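PDB 3OD1: ATP phosphoribosyltransferase regulatory subunit from Bacillus halodurans, which probably works with the HisG subunit in the first step of histidine biosynthesis and may allow histidine to feed back on ATP phosphoribosyltransferase activity. Local coordinates for residues Pro49-Tyr54 against Leu79-Asp84; Glu55-Val60 against Thr86-Arg91. All coordinates share one frame; numbering follows the deposited sequence.

Contact 1: residues Pro49-Tyr54 against Leu79-Asp84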
# COMPACT_ATOMS: atom_id res chain seq x y z
N PRO B 49 1.44 -7.88 7.96
CA PRO B 49 0.56 -6.92 8.64
C PRO B 49 1.26 -5.62 9.00
O PRO B 49 2.49 -5.56 9.07
CB PRO B 49 0.16 -7.63 9.94
CG PRO B 49 0.47 -9.09 9.68
CD PRO B 49 1.69 -9.07 8.80
N THR B 50 0.46 -4.61 9.27
CA THR B 50 0.98 -3.33 9.70
C THR B 50 1.56 -3.44 11.11
O THR B 50 2.50 -2.74 11.46
CB THR B 50 -0.13 -2.27 9.65
OG1 THR B 50 -0.56 -2.12 8.29
CG2 THR B 50 0.38 -0.94 10.18
N LEU B 51 1.00 -4.33 11.92
CA LEU B 51 1.43 -4.48 13.31
C LEU B 51 2.10 -5.82 13.56
O LEU B 51 1.58 -6.86 13.16
CB LEU B 51 0.21 -4.37 14.24
CG LEU B 51 -0.44 -2.99 14.32
CD1 LEU B 51 -1.86 -3.09 14.87
CD2 LEU B 51 0.40 -2.07 15.17
N GLU B 52 3.26 -5.78 14.21
CA GLU B 52 3.93 -7.00 14.68
C GLU B 52 4.15 -6.85 16.18
O GLU B 52 4.09 -5.74 16.72
CB GLU B 52 5.27 -7.21 13.95
CG GLU B 52 5.19 -7.30 12.43
CD GLU B 52 4.96 -8.72 11.91
OE1 GLU B 52 4.81 -9.64 12.73
OE2 GLU B 52 4.95 -8.91 10.68
N TYR B 53 4.36 -7.97 16.87
CA TYR B 53 4.74 -7.91 18.28
C TYR B 53 6.12 -7.32 18.44
O TYR B 53 7.04 -7.63 17.68
CB TYR B 53 4.74 -9.30 18.91
CG TYR B 53 3.38 -9.82 19.25
CD1 TYR B 53 2.60 -9.21 20.23
CD2 TYR B 53 2.86 -10.93 18.59
CE1 TYR B 53 1.33 -9.71 20.53
CE2 TYR B 53 1.61 -11.43 18.89
CZ TYR B 53 0.85 -10.81 19.86
OH TYR B 53 -0.39 -11.33 20.14
N TYR B 54 6.28 -6.46 19.44
CA TYR B 54 7.59 -5.90 19.75
C TYR B 54 8.59 -6.97 20.20
O TYR B 54 9.74 -7.01 19.74
CB TYR B 54 7.46 -4.83 20.83
CG TYR B 54 8.77 -4.43 21.45
CD1 TYR B 54 9.74 -3.77 20.71
CD2 TYR B 54 9.03 -4.69 22.79
CE1 TYR B 54 10.93 -3.39 21.29
CE2 TYR B 54 10.22 -4.31 23.37
CZ TYR B 54 11.17 -3.66 22.62
OH TYR B 54 12.35 -3.29 23.20
N LEU B 79 3.18 -3.49 20.81
CA LEU B 79 3.30 -3.80 19.40
C LEU B 79 4.21 -2.75 18.76
O LEU B 79 4.48 -1.71 19.36
CB LEU B 79 1.92 -3.79 18.72
CG LEU B 79 0.81 -4.63 19.37
CD1 LEU B 79 -0.48 -4.58 18.55
CD2 LEU B 79 1.24 -6.08 19.60
N VAL B 80 4.69 -3.05 17.56
CA VAL B 80 5.35 -2.06 16.74
C VAL B 80 4.61 -1.94 15.41
O VAL B 80 4.03 -2.91 14.93
CB VAL B 80 6.83 -2.42 16.46
CG1 VAL B 80 7.60 -2.54 17.76
CG2 VAL B 80 6.94 -3.70 15.66
N LEU B 81 4.60 -0.73 14.86
CA LEU B 81 4.30 -0.55 13.45
C LEU B 81 5.54 -1.08 12.74
O LEU B 81 6.65 -0.70 13.09
CB LEU B 81 4.06 0.93 13.15
CG LEU B 81 2.77 1.51 13.76
CD1 LEU B 81 2.59 3.02 13.47
CD2 LEU B 81 1.54 0.73 13.27
N ARG B 82 5.36 -1.97 11.78
CA ARG B 82 6.51 -2.67 11.22
C ARG B 82 7.66 -1.74 10.81
O ARG B 82 7.50 -0.80 10.01
CB ARG B 82 6.12 -3.55 10.05
CG ARG B 82 5.45 -2.80 8.97
CD ARG B 82 5.56 -3.52 7.66
NE ARG B 82 4.84 -2.78 6.63
CZ ARG B 82 3.66 -3.14 6.16
NH1 ARG B 82 3.08 -4.24 6.61
NH2 ARG B 82 3.09 -2.42 5.22
N PRO B 83 8.84 -2.00 11.38
CA PRO B 83 10.03 -1.20 11.10
C PRO B 83 10.67 -1.56 9.76
O PRO B 83 11.38 -0.73 9.17
CB PRO B 83 10.97 -1.55 12.28
CG PRO B 83 10.51 -2.89 12.74
CD PRO B 83 9.02 -2.89 12.54
N ASP B 84 10.45 -2.78 9.29
CA ASP B 84 11.07 -3.26 8.05
C ASP B 84 10.28 -4.45 7.50
O ASP B 84 9.38 -4.95 8.17
CB ASP B 84 12.52 -3.68 8.33
CG ASP B 84 12.61 -4.90 9.27
OD1 ASP B 84 12.35 -4.75 10.48
OD2 ASP B 84 12.90 -6.01 8.80

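Contact 2: residues Glu55-Val60 against Thr86-Arg91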
# COMPACT_ATOMS: atom_id res chain seq x y z
N GLU B 55 8.15 -7.83 21.11
CA GLU B 55 9.06 -8.77 21.76
C GLU B 55 9.63 -9.82 20.81
O GLU B 55 10.65 -10.42 21.08
CB GLU B 55 8.38 -9.45 22.96
CG GLU B 55 8.13 -8.52 24.13
CD GLU B 55 9.41 -7.90 24.71
OE1 GLU B 55 10.52 -8.37 24.36
OE2 GLU B 55 9.30 -6.95 25.51
N THR B 56 8.95 -10.03 19.68
CA THR B 56 9.42 -10.99 18.69
C THR B 56 10.07 -10.29 17.48
O THR B 56 11.28 -10.15 17.41
CB THR B 56 8.29 -11.93 18.23
OG1 THR B 56 7.21 -11.16 17.67
CG2 THR B 56 7.77 -12.74 19.43
N VAL B 57 9.24 -9.85 16.53
CA VAL B 57 9.73 -9.18 15.33
C VAL B 57 10.41 -7.85 15.65
O VAL B 57 11.47 -7.54 15.11
CB VAL B 57 8.56 -8.96 14.34
CG1 VAL B 57 8.99 -8.06 13.19
CG2 VAL B 57 8.04 -10.31 13.84
N GLY B 58 9.80 -7.07 16.54
CA GLY B 58 10.38 -5.77 16.87
C GLY B 58 11.85 -5.88 17.24
O GLY B 58 12.70 -5.20 16.66
N VAL B 59 12.16 -6.76 18.19
CA VAL B 59 13.53 -6.89 18.68
C VAL B 59 14.54 -7.45 17.67
O VAL B 59 15.69 -7.04 17.67
CB VAL B 59 13.59 -7.72 19.99
CG1 VAL B 59 12.88 -7.00 21.14
CG2 VAL B 59 12.99 -9.10 19.78
N VAL B 60 14.12 -8.38 16.82
CA VAL B 60 15.09 -8.99 15.90
C VAL B 60 15.28 -8.17 14.63
O VAL B 60 16.08 -8.52 13.76
CB VAL B 60 14.74 -10.45 15.56
CG1 VAL B 60 14.73 -11.29 16.83
CG2 VAL B 60 13.39 -10.53 14.85
N THR B 86 12.06 -7.28 6.22
CA THR B 86 12.92 -8.45 6.31
C THR B 86 12.53 -9.36 7.48
O THR B 86 12.38 -10.57 7.32
CB THR B 86 14.41 -8.09 6.39
OG1 THR B 86 14.77 -7.28 5.26
CG2 THR B 86 15.26 -9.36 6.41
N ALA B 87 12.37 -8.78 8.67
CA ALA B 87 11.99 -9.60 9.82
C ALA B 87 10.57 -10.18 9.68
O ALA B 87 10.33 -11.36 9.98
CB ALA B 87 12.17 -8.82 11.13
N PRO B 88 9.61 -9.37 9.19
CA PRO B 88 8.30 -9.98 8.91
C PRO B 88 8.40 -11.08 7.86
O PRO B 88 7.73 -12.10 8.01
CB PRO B 88 7.46 -8.79 8.41
CG PRO B 88 8.05 -7.61 9.17
CD PRO B 88 9.55 -7.89 9.18
N ILE B 89 9.23 -10.91 6.84
CA ILE B 89 9.35 -11.97 5.85
C ILE B 89 10.00 -13.23 6.46
O ILE B 89 9.62 -14.35 6.15
CB ILE B 89 10.08 -11.49 4.58
CG1 ILE B 89 9.13 -10.63 3.75
CG2 ILE B 89 10.58 -12.69 3.77
CD1 ILE B 89 9.78 -9.93 2.59
N ALA B 90 10.95 -13.03 7.37
CA ALA B 90 11.56 -14.17 8.06
C ALA B 90 10.50 -14.94 8.85
O ALA B 90 10.47 -16.18 8.82
CB ALA B 90 12.70 -13.71 8.97
N ARG B 91 9.63 -14.21 9.55
CA ARG B 91 8.53 -14.84 10.27
C ARG B 91 7.64 -15.64 9.32
O ARG B 91 7.26 -16.77 9.61
CB ARG B 91 7.68 -13.81 11.03
CG ARG B 91 6.49 -14.46 11.81
CD ARG B 91 5.59 -13.43 12.52
NE ARG B 91 5.16 -12.34 11.63
CZ ARG B 91 4.45 -12.50 10.52
NH1 ARG B 91 4.06 -13.71 10.14
NH2 ARG B 91 4.14 -11.44 9.78

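Contact 1: residues Pro49-Tyr54 against Leu79-Asp84
Strand 51-53 runs antiparallel to strand 79-81, at 142° between their directions, with L51 opposite L81 and Y53 opposite L79 as non-hydrogen-bonded pairs on either side of the hydrogen-bonded pair E52-V80. The pairing forms one side of a small three-stranded antiparallel sheet, 51-53, 78-81, 69-72, within the class II synthetase-like region. E52 N donates to V80 O (3.1 Å) and V80 N to E52 O (2.9 Å); just past the strand ends, R82 N continues the pattern to T50 O (3.0 Å).

The leucines of the outer pairs do different work. L51 and L81 lie side by side, methyl CD2 against methyl CD2 at 3.6 Å, while T50 CG2 comes alongside the same L81 CD2 at 3.7 Å. T50 OG1 instead serves the dimer, bonding to E125 and Y113 of the second subunit. L79 CD2 approaches the Y53 ring obliquely, 3.5 Å from CD1. On the E52-V80 side, V80 CG1 meets the edge of the Y54 ring, 3.8 Å from its CD1.

R82 leaves the backbone with CG between N and the carbonyl carbon (chi1 58°), then extends from CG to NE toward the loop residues P49 and T50 that precede strand 51-53. Its NE bonds to the carbonyl oxygen of N111 in strand 104-113. A methionine here would probably leave the P49 and N111 carbonyls without their side-chain donor and weaken the tie between them. On the P49 side that tie is modest: NH1 meets P49 O at 2.9 Å in a weak, bent bond (123°), the oxygen lying at the guanidinium edge near its plane.

Contact 2: residues Glu55-Val60 against Thr86-Arg91
V57 and A87 form the closest approach of two helices, 55-60 and 86-91, that pass at an axial distance of 9.3 Å with 135° between their directions. The pair illustrates how one branched side chain can fill a junction between short helices that share no hydrogen bond. Both helices belong to the class II synthetase-like part of the chain, and each directly follows a strand or the turn after one.

The apolar contacts centre on V57, which points toward the partner helix and divides its work between its two methyls. With CG1 anti to the backbone N (chi1 170°), that branch reaches A87 CB at 3.9 Å and comes against the proline ring of P88, 4.1 Å from CD; the two side chains cross at about a right angle. V60, one turn further along, adds CG2 against the same A87 methyl at 4.3 Å. A87 is thus touched by two valines.

The second kind of contact is between hydrocarbon and a charged group. V57 CG2 lies at the edge of the R91 guanidinium, near its plane, 4.2 Å from NE. R91 starts out extended and bends at chi3 (51°), which turns the guanidinium back toward P88, whose carbonyl oxygen lies above one face, offset toward its rim. Its polar partners lie elsewhere: NH2 forms a salt bridge with E52 OE2, and NH1 forms another with D18 of the second subunit.

Across the two helices, then, cohesion rests on van der Waals contact alone, while the buried charge of R91 is probably balanced by the two carboxylates, one of which links this junction to the dimer partner.

Overall arrangement
From the N terminus, the chain lays down strand 51-53 and passes straight into helix 54-60, then later strand 78-81 and, after a short turn, helix 86-94. Contact 1 closes a loop of 24 residues and contact 2 one of 25; because the segments alternate, the two loops cross rather than nest, and strand 69-72 lies inside both. Two strand-then-helix units, separated by strand 69-72, are therefore joined twice, strand to strand and helix to helix, with the contact centres about 8 Å apart. E52 bridges them directly, its OE2 lying 3.4 Å from P88 CB and its OE1 3.5 Å from V57 CG2. Both contacts also touch the second subunit.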